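Long-range contacts in metallo-beta-lactamase superfamily protein (Thermus thermophilus, PDB 2ZWR), which binds a pair of zinc ions in a metallo-beta-lactamase fold and is probably a hydrolase of unidentified substrate: residues G23-D28 with R113-Q118; F117-L122 with V130-P135; D144-G149 with T178-G183. All coordinates share one frame; numbering follows the deposited sequence.

Contact 1. Residues G23-D28 with R113-Q118; sequences GPVLID and RLFGFQ
V25 packs against F115 and F117 where the two beta sheets of the metallo-beta-lactamase alpha-beta/beta-alpha sandwich face each other. Strand 23-27 belongs to the N-terminal sheet. Residues 113-118 form the tight hairpin at the edge of the second sheet, turning through a type I' turn from L114 to F117 that is closed by the backbone bonds L114 N to F117 O (3.1 Å) and F117 N to L114 O (2.9 Å). No hydrogen bond links the two segments; they meet mainly through apolar side chains.

The one CH-pi contact comes from V25, whose CG1 sits over a face of the F115 ring, 3.4 Å from the ring centroid and 15° off the ring normal. That methyl lies anti to the carbonyl carbon of V25 (chi1 -72°), which leaves CG2 to turn to the next aromatic along the hairpin. T20 of strand 13-20, L51 of strand 50-51 and A49 of the loop before it also touch F115.

The remaining contacts are looser van der Waals ones around F117. V25 CG2 meets the ring at its edge, near the plane, 4.1 Å from CE2. I27, two residues further along strand 23-27 and on the same side as V25, brings its CD1 to 4.5 Å from F117 CZ.

Contact 2. Residues F117-L122 with V130-P135; sequences FQVLHL and VAFYDP. With ZN (zinc ion), chain F.
A beta hairpin, strands 117-121 and 130-134, forms this contact within the second sheet of the metallo-beta-lactamase sandwich, and its pairs run from Q118 opposite Y133 to H121 opposite V130. The strands are antiparallel, their directions 147° apart. Q118 with Y133 and L120 with A131 are the hydrogen-bonded pairs; V119–F132 and H121–V130 are the non-hydrogen-bonded pairs between and beyond them. The straightest of the four bonds runs from L120 N to A131 O, 3.0 Å long with 176° at the hydrogen.

V119, H121, V130 and F132 point to one face of the sheet. There V119 CG1 meets V130 CG1 at 3.8 Å, while V119 CG2 lies alongside F132 and touches the ring obliquely. F117 crosses F132 at about a right angle: the CB of F132 stands over one face of the F117 ring, 4.0 Å from its centroid, a CH-pi contact. L51 of the other sheet touches both phenyl rings.

On the face carrying Q118, L120, A131 and Y133, L122 CD1 rests 3.7 Å from A131 CB. The Q118 chain, extended beyond CG, runs side by side with Y133 and brings NE2 in plane to the ring edge, 3.7 Å from CD2.

H121 ends the first strand. With CG anti to the backbone N (chi1 -177°), its imidazole extends away from the strand and stacks with the ring of H77, and NE2 is hydrogen-bonded to P127 O. The other ring nitrogen, H121 ND1, binds a further zinc ion, separate from the dinuclear site, at 2.1 Å.

Contact 3. Residues D144-G149 with T178-G183; sequences DLLFRG and TRVHPG. With ZN (zinc ion), chain D; ZN (zinc ion), chain C.
D144 brings its carboxylate against G183 at the dinuclear zinc site of this metallo-beta-lactamase fold. OD2 bridges the two metals, 2.1 Å from one zinc ion and 2.5 Å from the other, and a water joins the same pair. H54, H56 and H125 complete one site, D58, H59 and H184 the other. OD1, the second carboxylate oxygen, lies 3.2 Å from G183 CA, so carboxylate and backbone pack directly against each other.

L146 follows: its carbonyl O comes 3.3 Å from P182 CB and also touches V180 CG1, while its own CD2 packs 4.3 Å from V180 CG2. At F147, with CG anti to the carbonyl carbon (chi1 -57°), the ring comes back toward the other segment although its CB points away, and it turns its edge there, with P182 CB in plane and 3.8 Å from CD1. No hydrogen bond crosses between the segments.

Beyond F147, R148 forms a salt bridge with E193 of helix 190-196, whose L190 packs on both L146 and V180. Strand 179-182 lies between strands 139-143 and 188-189 in the second sheet.

All three contacts draw on the second sheet. Contact 1 joins its 113-118 hairpin to the N-terminal sheet; contact 2 continues along the same strand, sharing F117 and Q118, their centres 10 Å apart. Contact 3 lies across the sheet, its centre 13 Å from that of contact 2, with Y133 CE1 and T178 CG2 meeting at 4.1 Å. Contacts 1 and 3 do not touch, their centres lying about 17 Å apart. Contact 3 alone holds a ligand of the dinuclear zinc site; contact 1 reaches it in the second shell, D28 OD2 being hydrogen-bonded to H59 ND1, and contact 2 comes near through V130, about 7 Å from the H54 side chain.

Contact 1. Residues G23-D28 with R113-Q118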
ATOM      1  N   GLY A  23       2.741 -17.782  -2.781  1.00 19.55           N
ATOM      2  CA  GLY A  23       3.383 -17.548  -1.490  1.00 17.87           C
ATOM      3  C   GLY A  23       2.974 -16.219  -0.876  1.00 16.65           C
ATOM      4  O   GLY A  23       2.363 -15.379  -1.548  1.00 16.13           O
ATOM      5  N   PRO A  24       3.307 -16.019   0.408  1.00 16.05           N
ATOM      6  CA  PRO A  24       2.902 -14.815   1.133  1.00 15.66           C
ATOM      7  C   PRO A  24       3.625 -13.558   0.674  1.00 15.12           C
ATOM      8  O   PRO A  24       4.807 -13.606   0.312  1.00 15.08           O
ATOM      9  CB  PRO A  24       3.281 -15.138   2.593  1.00 15.83           C
ATOM     10  CG  PRO A  24       3.536 -16.624   2.619  1.00 16.03           C
ATOM     11  CD  PRO A  24       4.073 -16.935   1.268  1.00 15.77           C
ATOM     12  N   VAL A  25       2.901 -12.446   0.668  1.00 14.66           N
ATOM     13  CA  VAL A  25       3.500 -11.127   0.486  1.00 14.14           C
ATOM     14  C   VAL A  25       3.054 -10.188   1.596  1.00 13.41           C
ATOM     15  O   VAL A  25       1.983 -10.356   2.192  1.00 13.67           O
ATOM     16  CB  VAL A  25       3.157 -10.456  -0.890  1.00 14.51           C
ATOM     17  CG1 VAL A  25       3.882 -11.144  -2.015  1.00 14.91           C
ATOM     18  CG2 VAL A  25       1.629 -10.401  -1.142  1.00 13.76           C
ATOM     19  N   LEU A  26       3.882  -9.180   1.834  1.00 12.22           N
ATOM     20  CA  LEU A  26       3.599  -8.157   2.801  1.00 11.17           C
ATOM     21  C   LEU A  26       3.463  -6.804   2.099  1.00 10.56           C
ATOM     22  O   LEU A  26       4.417  -6.321   1.487  1.00 10.41           O
ATOM     23  CB  LEU A  26       4.717  -8.134   3.844  1.00 10.84           C
ATOM     24  CG  LEU A  26       4.647  -7.068   4.930  1.00 11.07           C
ATOM     25  CD1 LEU A  26       3.327  -7.125   5.673  1.00  7.86           C
ATOM     26  CD2 LEU A  26       5.849  -7.253   5.856  1.00 10.72           C
ATOM     27  N   ILE A  27       2.266  -6.220   2.193  1.00  9.77           N
ATOM     28  CA  ILE A  27       1.939  -4.927   1.581  1.00  8.80           C
ATOM     29  C   ILE A  27       2.061  -3.768   2.578  1.00  8.56           C
ATOM     30  O   ILE A  27       1.411  -3.779   3.626  1.00  8.32           O
ATOM     31  CB  ILE A  27       0.496  -4.944   0.980  1.00  8.90           C
ATOM     32  CG1 ILE A  27       0.384  -6.011  -0.114  1.00  9.11           C
ATOM     33  CG2 ILE A  27       0.075  -3.556   0.458  1.00  8.59           C
ATOM     34  CD1 ILE A  27      -1.039  -6.214  -0.661  1.00  7.97           C
ATOM     35  N   ASP A  28       2.876  -2.770   2.225  1.00  8.12           N
ATOM     36  CA  ASP A  28       3.045  -1.518   2.998  1.00  7.84           C
ATOM     37  C   ASP A  28       3.406  -1.700   4.500  1.00  8.16           C
ATOM     38  O   ASP A  28       2.642  -1.264   5.381  1.00  8.33           O
ATOM     39  CB  ASP A  28       1.800  -0.619   2.892  1.00  7.76           C
ATOM     40  CG  ASP A  28       1.516  -0.134   1.477  1.00  8.10           C
ATOM     41  OD1 ASP A  28       2.291  -0.431   0.547  1.00  8.91           O
ATOM     42  OD2 ASP A  28       0.489   0.565   1.303  1.00  7.55           O
ATOM     43  N   ARG A 113       1.870  -8.295 -13.715  1.00 16.55           N
ATOM     44  CA  ARG A 113       1.303  -9.359 -12.884  1.00 17.24           C
ATOM     45  C   ARG A 113       2.365  -9.900 -11.948  1.00 16.76           C
ATOM     46  O   ARG A 113       3.429 -10.322 -12.405  1.00 16.47           O
ATOM     47  CB  ARG A 113       0.785 -10.519 -13.746  1.00 17.78           C
ATOM     48  CG  ARG A 113      -0.690 -10.493 -14.048  1.00 20.97           C
ATOM     49  CD  ARG A 113      -0.999  -9.593 -15.216  1.00 24.13           C
ATOM     50  NE  ARG A 113      -2.165 -10.072 -15.958  1.00 27.10           N
ATOM     51  N   LEU A 114       2.078  -9.891 -10.648  1.00 15.99           N
ATOM     52  CA  LEU A 114       2.974 -10.501  -9.666  1.00 16.11           C
ATOM     53  C   LEU A 114       2.191 -10.948  -8.454  1.00 16.05           C
ATOM     54  O   LEU A 114       1.271 -10.250  -8.006  1.00 16.15           O
ATOM     55  CB  LEU A 114       4.137  -9.564  -9.251  1.00 16.26           C
ATOM     56  CG  LEU A 114       3.929  -8.445  -8.215  1.00 15.67           C
ATOM     57  CD1 LEU A 114       5.257  -7.873  -7.763  1.00 15.86           C
ATOM     58  CD2 LEU A 114       3.069  -7.342  -8.769  1.00 14.74           C
ATOM     59  N   PHE A 115       2.564 -12.118  -7.942  1.00 15.99           N
ATOM     60  CA  PHE A 115       1.931 -12.732  -6.779  1.00 16.40           C
ATOM     61  C   PHE A 115       0.410 -12.747  -6.872  1.00 16.58           C
ATOM     62  O   PHE A 115      -0.284 -12.543  -5.874  1.00 16.67           O
ATOM     63  CB  PHE A 115       2.393 -12.051  -5.485  1.00 16.80           C
ATOM     64  CG  PHE A 115       3.862 -12.215  -5.202  1.00 16.84           C
ATOM     65  CD1 PHE A 115       4.338 -13.369  -4.576  1.00 17.65           C
ATOM     66  CD2 PHE A 115       4.763 -11.208  -5.538  1.00 16.56           C
ATOM     67  CE1 PHE A 115       5.701 -13.523  -4.304  1.00 17.20           C
ATOM     68  CE2 PHE A 115       6.125 -11.337  -5.263  1.00 16.55           C
ATOM     69  CZ  PHE A 115       6.597 -12.497  -4.642  1.00 17.23           C
ATOM     70  N   GLY A 116      -0.100 -12.999  -8.077  1.00 16.99           N
ATOM     71  CA  GLY A 116      -1.536 -13.137  -8.299  1.00 16.83           C
ATOM     72  C   GLY A 116      -2.283 -11.820  -8.408  1.00 17.06           C
ATOM     73  O   GLY A 116      -3.521 -11.823  -8.470  1.00 17.78           O
ATOM     74  N   PHE A 117      -1.546 -10.705  -8.436  1.00 16.01           N
ATOM     75  CA  PHE A 117      -2.139  -9.366  -8.571  1.00 15.26           C
ATOM     76  C   PHE A 117      -1.884  -8.754  -9.948  1.00 15.49           C
ATOM     77  O   PHE A 117      -0.871  -9.034 -10.592  1.00 15.27           O
ATOM     78  CB  PHE A 117      -1.576  -8.394  -7.510  1.00 14.51           C
ATOM     79  CG  PHE A 117      -1.930  -8.752  -6.082  1.00 14.27           C
ATOM     80  CD1 PHE A 117      -3.241  -8.666  -5.627  1.00 13.01           C
ATOM     81  CD2 PHE A 117      -0.936  -9.147  -5.189  1.00 13.06           C
ATOM     82  CE1 PHE A 117      -3.556  -8.987  -4.312  1.00 14.27           C
ATOM     83  CE2 PHE A 117      -1.233  -9.471  -3.879  1.00 12.16           C
ATOM     84  CZ  PHE A 117      -2.542  -9.391  -3.432  1.00 13.31           C
ATOM     85  N   GLN A 118      -2.794  -7.891 -10.379  1.00 15.57           N
ATOM     86  CA  GLN A 118      -2.543  -7.016 -11.515  1.00 16.13           C
ATOM     87  C   GLN A 118      -2.250  -5.622 -10.956  1.00 15.08           C
ATOM     88  O   GLN A 118      -2.992  -5.115 -10.106  1.00 14.80           O
ATOM     89  CB  GLN A 118      -3.753  -6.999 -12.453  1.00 15.97           C
ATOM     90  CG  GLN A 118      -3.675  -5.981 -13.595  1.00 18.63           C
ATOM     91  CD  GLN A 118      -4.955  -5.913 -14.454  1.00 19.27           C
ATOM     92  OE1 GLN A 118      -4.921  -5.414 -15.581  1.00 24.84           O
ATOM     93  NE2 GLN A 118      -6.075  -6.414 -13.927  1.00 21.31           N
TER

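Contact 2. Residues F117-L122 with V130-P135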
ATOM      1  N   PHE A 117      -1.546 -10.705  -8.436  1.00 16.01           N
ATOM      2  CA  PHE A 117      -2.139  -9.366  -8.571  1.00 15.26           C
ATOM      3  C   PHE A 117      -1.884  -8.754  -9.948  1.00 15.49           C
ATOM      4  O   PHE A 117      -0.871  -9.034 -10.592  1.00 15.27           O
ATOM      5  CB  PHE A 117      -1.576  -8.394  -7.510  1.00 14.51           C
ATOM      6  CG  PHE A 117      -1.930  -8.752  -6.082  1.00 14.27           C
ATOM      7  CD1 PHE A 117      -3.241  -8.666  -5.627  1.00 13.01           C
ATOM      8  CD2 PHE A 117      -0.936  -9.147  -5.189  1.00 13.06           C
ATOM      9  CE1 PHE A 117      -3.556  -8.987  -4.312  1.00 14.27           C
ATOM     10  CE2 PHE A 117      -1.233  -9.471  -3.879  1.00 12.16           C
ATOM     11  CZ  PHE A 117      -2.542  -9.391  -3.432  1.00 13.31           C
ATOM     12  N   GLN A 118      -2.794  -7.891 -10.379  1.00 15.57           N
ATOM     13  CA  GLN A 118      -2.543  -7.016 -11.515  1.00 16.13           C
ATOM     14  C   GLN A 118      -2.250  -5.622 -10.956  1.00 15.08           C
ATOM     15  O   GLN A 118      -2.992  -5.115 -10.106  1.00 14.80           O
ATOM     16  CB  GLN A 118      -3.753  -6.999 -12.453  1.00 15.97           C
ATOM     17  CG  GLN A 118      -3.675  -5.981 -13.595  1.00 18.63           C
ATOM     18  CD  GLN A 118      -4.955  -5.913 -14.454  1.00 19.27           C
ATOM     19  OE1 GLN A 118      -4.921  -5.414 -15.581  1.00 24.84           O
ATOM     20  NE2 GLN A 118      -6.075  -6.414 -13.927  1.00 21.31           N
ATOM     21  N   VAL A 119      -1.164  -5.013 -11.424  1.00 14.42           N
ATOM     22  CA  VAL A 119      -0.771  -3.680 -10.985  1.00 13.54           C
ATOM     23  C   VAL A 119      -1.513  -2.602 -11.780  1.00 13.58           C
ATOM     24  O   VAL A 119      -1.485  -2.585 -13.015  1.00 13.38           O
ATOM     25  CB  VAL A 119       0.766  -3.488 -11.050  1.00 13.56           C
ATOM     26  CG1 VAL A 119       1.185  -2.044 -10.678  1.00 12.33           C
ATOM     27  CG2 VAL A 119       1.465  -4.498 -10.144  1.00 12.99           C
ATOM     28  N   LEU A 120      -2.203  -1.731 -11.049  1.00 13.14           N
ATOM     29  CA  LEU A 120      -2.868  -0.561 -11.609  1.00 13.16           C
ATOM     30  C   LEU A 120      -2.089   0.672 -11.176  1.00 12.78           C
ATOM     31  O   LEU A 120      -1.972   0.931  -9.979  1.00 12.85           O
ATOM     32  CB  LEU A 120      -4.303  -0.463 -11.076  1.00 13.48           C
ATOM     33  CG  LEU A 120      -5.472  -1.277 -11.664  1.00 14.95           C
ATOM     34  CD1 LEU A 120      -5.058  -2.616 -12.230  1.00 14.54           C
ATOM     35  CD2 LEU A 120      -6.569  -1.466 -10.623  1.00 13.31           C
ATOM     36  N   HIS A 121      -1.543   1.418 -12.132  1.00 11.90           N
ATOM     37  CA  HIS A 121      -0.902   2.676 -11.809  1.00 11.53           C
ATOM     38  C   HIS A 121      -1.958   3.763 -11.700  1.00 11.74           C
ATOM     39  O   HIS A 121      -2.567   4.165 -12.699  1.00 11.36           O
ATOM     40  CB  HIS A 121       0.174   3.070 -12.830  1.00 11.42           C
ATOM     41  CG  HIS A 121       0.906   4.328 -12.467  1.00 11.77           C
ATOM     42  ND1 HIS A 121       1.048   5.389 -13.336  1.00 11.52           N
ATOM     43  CD2 HIS A 121       1.514   4.706 -11.315  1.00 12.42           C
ATOM     44  CE1 HIS A 121       1.727   6.356 -12.746  1.00 10.08           C
ATOM     45  NE2 HIS A 121       2.020   5.971 -11.517  1.00 11.46           N
ATOM     46  N   LEU A 122      -2.144   4.242 -10.473  1.00 11.19           N
ATOM     47  CA  LEU A 122      -3.215   5.146 -10.134  1.00 10.93           C
ATOM     48  C   LEU A 122      -2.660   6.337  -9.350  1.00 10.79           C
ATOM     49  O   LEU A 122      -2.829   6.406  -8.137  1.00 11.28           O
ATOM     50  CB  LEU A 122      -4.282   4.398  -9.313  1.00 11.34           C
ATOM     51  CG  LEU A 122      -5.013   3.227  -9.996  1.00 11.34           C
ATOM     52  CD1 LEU A 122      -5.768   2.363  -8.992  1.00  9.62           C
ATOM     53  CD2 LEU A 122      -5.951   3.725 -11.119  1.00 12.34           C
ATOM     54  N   VAL A 130       0.216   2.916  -6.748  1.00  8.30           N
ATOM     55  CA  VAL A 130      -0.420   1.796  -7.451  1.00  8.49           C
ATOM     56  C   VAL A 130      -1.506   1.142  -6.604  1.00  9.31           C
ATOM     57  O   VAL A 130      -1.626   1.430  -5.409  1.00  9.81           O
ATOM     58  CB  VAL A 130       0.599   0.704  -7.926  1.00  8.59           C
ATOM     59  CG1 VAL A 130       1.650   1.297  -8.867  1.00  7.80           C
ATOM     60  CG2 VAL A 130       1.248  -0.031  -6.740  1.00  6.37           C
ATOM     61  N   ALA A 131      -2.311   0.284  -7.239  1.00  9.43           N
ATOM     62  CA  ALA A 131      -3.167  -0.660  -6.517  1.00  9.47           C
ATOM     63  C   ALA A 131      -2.848  -2.068  -6.977  1.00  9.49           C
ATOM     64  O   ALA A 131      -2.494  -2.278  -8.144  1.00  9.36           O
ATOM     65  CB  ALA A 131      -4.651  -0.358  -6.751  1.00  9.46           C
ATOM     66  N   PHE A 132      -2.967  -3.021  -6.056  1.00  9.46           N
ATOM     67  CA  PHE A 132      -2.779  -4.431  -6.346  1.00 10.30           C
ATOM     68  C   PHE A 132      -4.134  -5.083  -6.423  1.00 10.71           C
ATOM     69  O   PHE A 132      -4.811  -5.234  -5.404  1.00 11.30           O
ATOM     70  CB  PHE A 132      -1.888  -5.103  -5.287  1.00  9.49           C
ATOM     71  CG  PHE A 132      -0.549  -4.453  -5.152  1.00 10.35           C
ATOM     72  CD1 PHE A 132       0.455  -4.720  -6.075  1.00  9.65           C
ATOM     73  CD2 PHE A 132      -0.300  -3.545  -4.120  1.00  9.70           C
ATOM     74  CE1 PHE A 132       1.695  -4.104  -5.975  1.00  9.69           C
ATOM     75  CE2 PHE A 132       0.933  -2.929  -3.997  1.00 10.03           C
ATOM     76  CZ  PHE A 132       1.936  -3.201  -4.934  1.00 11.65           C
ATOM     77  N   TYR A 133      -4.514  -5.470  -7.640  1.00 11.93           N
ATOM     78  CA  TYR A 133      -5.872  -5.932  -7.945  1.00 13.07           C
ATOM     79  C   TYR A 133      -5.937  -7.449  -8.148  1.00 13.64           C
ATOM     80  O   TYR A 133      -5.174  -8.022  -8.936  1.00 13.87           O
ATOM     81  CB  TYR A 133      -6.442  -5.177  -9.169  1.00 13.09           C
ATOM     82  CG  TYR A 133      -7.851  -5.595  -9.563  1.00 14.57           C
ATOM     83  CD1 TYR A 133      -8.862  -5.707  -8.602  1.00 14.56           C
ATOM     84  CD2 TYR A 133      -8.179  -5.862 -10.900  1.00 15.03           C
ATOM     85  CE1 TYR A 133     -10.149  -6.102  -8.951  1.00 15.05           C
ATOM     86  CE2 TYR A 133      -9.474  -6.253 -11.259  1.00 15.83           C
ATOM     87  CZ  TYR A 133     -10.451  -6.362 -10.277  1.00 14.92           C
ATOM     88  OH  TYR A 133     -11.734  -6.746 -10.610  1.00 16.31           O
ATOM     89  N   ASP A 134      -6.849  -8.084  -7.419  1.00 14.59           N
ATOM     90  CA  ASP A 134      -7.072  -9.516  -7.502  1.00 15.92           C
ATOM     91  C   ASP A 134      -8.512  -9.792  -7.969  1.00 17.15           C
ATOM     92  O   ASP A 134      -9.427  -9.933  -7.154  1.00 16.99           O
ATOM     93  CB  ASP A 134      -6.749 -10.175  -6.151  1.00 15.77           C
ATOM     94  CG  ASP A 134      -7.340 -11.573  -6.006  1.00 16.17           C
ATOM     95  OD1 ASP A 134      -7.407 -12.326  -6.999  1.00 17.58           O
ATOM     96  OD2 ASP A 134      -7.740 -11.914  -4.877  1.00 17.58           O
ATOM     97  N   PRO A 135      -8.717  -9.855  -9.301  1.00 18.50           N
ATOM     98  CA  PRO A 135     -10.052 -10.048  -9.874  1.00 19.36           C
ATOM     99  C   PRO A 135     -10.730 -11.345  -9.448  1.00 20.15           C
ATOM    100  O   PRO A 135     -11.950 -11.377  -9.293  1.00 20.75           O
ATOM    101  CB  PRO A 135      -9.798 -10.059 -11.389  1.00 19.40           C
ATOM    102  CG  PRO A 135      -8.335 -10.320 -11.551  1.00 19.61           C
ATOM    103  CD  PRO A 135      -7.679  -9.732 -10.344  1.00 18.62           C
TER
HETATM  104 ZN    ZN F 211       0.383   5.269 -15.382  1.00 21.78          ZN

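Contact 3. Residues D144-G149 with T178-G183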
ATOM      1  N   ASP A 144      -3.779   4.569  -0.455  1.00 10.50           N
ATOM      2  CA  ASP A 144      -4.465   5.767  -0.002  1.00 11.01           C
ATOM      3  C   ASP A 144      -5.307   6.431  -1.092  1.00 11.88           C
ATOM      4  O   ASP A 144      -5.497   7.643  -1.063  1.00 12.07           O
ATOM      5  CB  ASP A 144      -3.465   6.768   0.582  1.00 10.55           C
ATOM      6  CG  ASP A 144      -2.766   6.249   1.831  1.00 11.00           C
ATOM      7  OD1 ASP A 144      -3.074   5.109   2.270  1.00  8.95           O
ATOM      8  OD2 ASP A 144      -1.893   6.986   2.363  1.00  9.81           O
ATOM      9  N   LEU A 145      -5.800   5.650  -2.054  1.00 12.67           N
ATOM     10  CA  LEU A 145      -6.716   6.183  -3.079  1.00 13.56           C
ATOM     11  C   LEU A 145      -8.107   6.443  -2.475  1.00 13.76           C
ATOM     12  O   LEU A 145      -8.618   7.571  -2.488  1.00 14.02           O
ATOM     13  CB  LEU A 145      -6.852   5.202  -4.250  1.00 13.75           C
ATOM     14  CG  LEU A 145      -5.923   5.374  -5.462  1.00 16.32           C
ATOM     15  N   LEU A 146      -8.692   5.382  -1.931  1.00 13.68           N
ATOM     16  CA  LEU A 146     -10.076   5.378  -1.503  1.00 13.90           C
ATOM     17  C   LEU A 146     -10.221   4.838  -0.081  1.00 14.09           C
ATOM     18  O   LEU A 146      -9.765   3.727   0.219  1.00 14.26           O
ATOM     19  CB  LEU A 146     -10.894   4.521  -2.481  1.00 13.69           C
ATOM     20  CG  LEU A 146     -12.395   4.329  -2.260  1.00 13.49           C
ATOM     21  CD1 LEU A 146     -13.185   5.637  -2.446  1.00 13.83           C
ATOM     22  CD2 LEU A 146     -12.920   3.244  -3.201  1.00 12.54           C
ATOM     23  N   PHE A 147     -10.879   5.618   0.775  1.00 14.40           N
ATOM     24  CA  PHE A 147     -11.165   5.200   2.139  1.00 15.05           C
ATOM     25  C   PHE A 147     -12.648   4.929   2.320  1.00 15.43           C
ATOM     26  O   PHE A 147     -13.452   5.194   1.423  1.00 15.32           O
ATOM     27  CB  PHE A 147     -10.685   6.255   3.152  1.00 14.87           C
ATOM     28  CG  PHE A 147      -9.216   6.580   3.038  1.00 15.74           C
ATOM     29  CD1 PHE A 147      -8.265   5.560   2.907  1.00 16.25           C
ATOM     30  CD2 PHE A 147      -8.782   7.900   3.055  1.00 15.84           C
ATOM     31  CE1 PHE A 147      -6.899   5.855   2.791  1.00 15.74           C
ATOM     32  CE2 PHE A 147      -7.425   8.203   2.944  1.00 18.03           C
ATOM     33  CZ  PHE A 147      -6.478   7.172   2.819  1.00 15.78           C
ATOM     34  N   ARG A 148     -12.992   4.379   3.482  1.00 15.59           N
ATOM     35  CA  ARG A 148     -14.373   4.250   3.915  1.00 16.23           C
ATOM     36  C   ARG A 148     -14.873   5.658   4.272  1.00 16.08           C
ATOM     37  O   ARG A 148     -14.543   6.198   5.330  1.00 15.68           O
ATOM     38  CB  ARG A 148     -14.460   3.258   5.093  1.00 16.34           C
ATOM     39  CG  ARG A 148     -15.780   3.195   5.882  1.00 18.64           C
ATOM     40  CD  ARG A 148     -16.919   2.525   5.119  1.00 22.29           C
ATOM     41  NE  ARG A 148     -17.489   3.421   4.112  1.00 24.30           N
ATOM     42  CZ  ARG A 148     -18.433   4.329   4.350  1.00 24.81           C
ATOM     43  NH1 ARG A 148     -18.868   5.088   3.356  1.00 24.42           N
ATOM     44  NH2 ARG A 148     -18.941   4.479   5.575  1.00 24.98           N
ATOM     45  N   GLY A 149     -15.609   6.265   3.343  1.00 16.00           N
ATOM     46  CA  GLY A 149     -16.177   7.601   3.534  1.00 16.37           C
ATOM     47  C   GLY A 149     -15.290   8.786   3.176  1.00 16.64           C
ATOM     48  O   GLY A 149     -15.642   9.932   3.469  1.00 16.90           O
ATOM     49  N   THR A 178     -16.114  -5.591  -5.469  1.00 14.60           N
ATOM     50  CA  THR A 178     -14.691  -5.557  -5.120  1.00 13.92           C
ATOM     51  C   THR A 178     -14.471  -5.022  -3.705  1.00 14.00           C
ATOM     52  O   THR A 178     -14.874  -3.902  -3.387  1.00 13.74           O
ATOM     53  CB  THR A 178     -13.894  -4.718  -6.144  1.00 13.54           C
ATOM     54  OG1 THR A 178     -14.114  -5.246  -7.459  1.00 12.99           O
ATOM     55  CG2 THR A 178     -12.401  -4.716  -5.836  1.00 13.23           C
ATOM     56  N   ARG A 179     -13.852  -5.851  -2.869  1.00 13.98           N
ATOM     57  CA  ARG A 179     -13.487  -5.488  -1.504  1.00 14.73           C
ATOM     58  C   ARG A 179     -12.261  -4.580  -1.517  1.00 13.99           C
ATOM     59  O   ARG A 179     -11.281  -4.871  -2.189  1.00 14.55           O
ATOM     60  CB  ARG A 179     -13.185  -6.745  -0.678  1.00 14.43           C
ATOM     61  CG  ARG A 179     -14.402  -7.613  -0.367  1.00 16.20           C
ATOM     62  CD  ARG A 179     -13.986  -9.025   0.082  1.00 17.29           C
ATOM     63  NE  ARG A 179     -13.998  -9.998  -1.020  1.00 20.73           N
ATOM     64  N   VAL A 180     -12.319  -3.489  -0.765  1.00 13.23           N
ATOM     65  CA  VAL A 180     -11.225  -2.519  -0.716  1.00 12.56           C
ATOM     66  C   VAL A 180     -10.478  -2.652   0.614  1.00 12.14           C
ATOM     67  O   VAL A 180     -11.078  -2.590   1.686  1.00 11.47           O
ATOM     68  CB  VAL A 180     -11.749  -1.069  -0.907  1.00 12.70           C
ATOM     69  CG1 VAL A 180     -10.635  -0.029  -0.696  1.00 12.92           C
ATOM     70  CG2 VAL A 180     -12.415  -0.902  -2.279  1.00 11.96           C
ATOM     71  N   HIS A 181      -9.172  -2.881   0.525  1.00 12.25           N
ATOM     72  CA  HIS A 181      -8.285  -2.884   1.685  1.00 11.84           C
ATOM     73  C   HIS A 181      -7.391  -1.642   1.573  1.00 11.27           C
ATOM     74  O   HIS A 181      -6.393  -1.663   0.851  1.00 10.79           O
ATOM     75  CB  HIS A 181      -7.441  -4.156   1.722  1.00 11.95           C
ATOM     76  CG  HIS A 181      -8.225  -5.419   1.546  1.00 14.30           C
ATOM     77  ND1 HIS A 181      -8.890  -6.036   2.583  1.00 16.64           N
ATOM     78  CD2 HIS A 181      -8.426  -6.194   0.455  1.00 15.65           C
ATOM     79  CE1 HIS A 181      -9.481  -7.130   2.131  1.00 17.32           C
ATOM     80  NE2 HIS A 181      -9.216  -7.246   0.844  1.00 16.10           N
ATOM     81  N   PRO A 182      -7.771  -0.541   2.265  1.00 10.95           N
ATOM     82  CA  PRO A 182      -7.084   0.742   2.101  1.00 10.44           C
ATOM     83  C   PRO A 182      -5.892   0.940   3.048  1.00 10.40           C
ATOM     84  O   PRO A 182      -5.705   0.166   3.999  1.00 10.02           O
ATOM     85  CB  PRO A 182      -8.184   1.761   2.422  1.00 10.69           C
ATOM     86  CG  PRO A 182      -9.027   1.065   3.494  1.00 10.94           C
ATOM     87  CD  PRO A 182      -8.885  -0.444   3.240  1.00 10.73           C
ATOM     88  N   GLY A 183      -5.105   1.985   2.786  1.00  9.90           N
ATOM     89  CA  GLY A 183      -3.940   2.310   3.602  1.00 10.04           C
ATOM     90  C   GLY A 183      -4.244   2.848   4.995  1.00  9.83           C
ATOM     91  O   GLY A 183      -3.371   2.831   5.853  1.00 10.35           O
TER
HETATM   92 ZN    ZN D 209       0.095   8.280   1.463  1.00 11.09          ZN
HETATM   93 ZN    ZN C 208      -0.831   6.634   4.170  1.00 11.99          ZN
HETATM   94  O   HOH W   1       0.202   8.105   3.527  1.00 14.02           O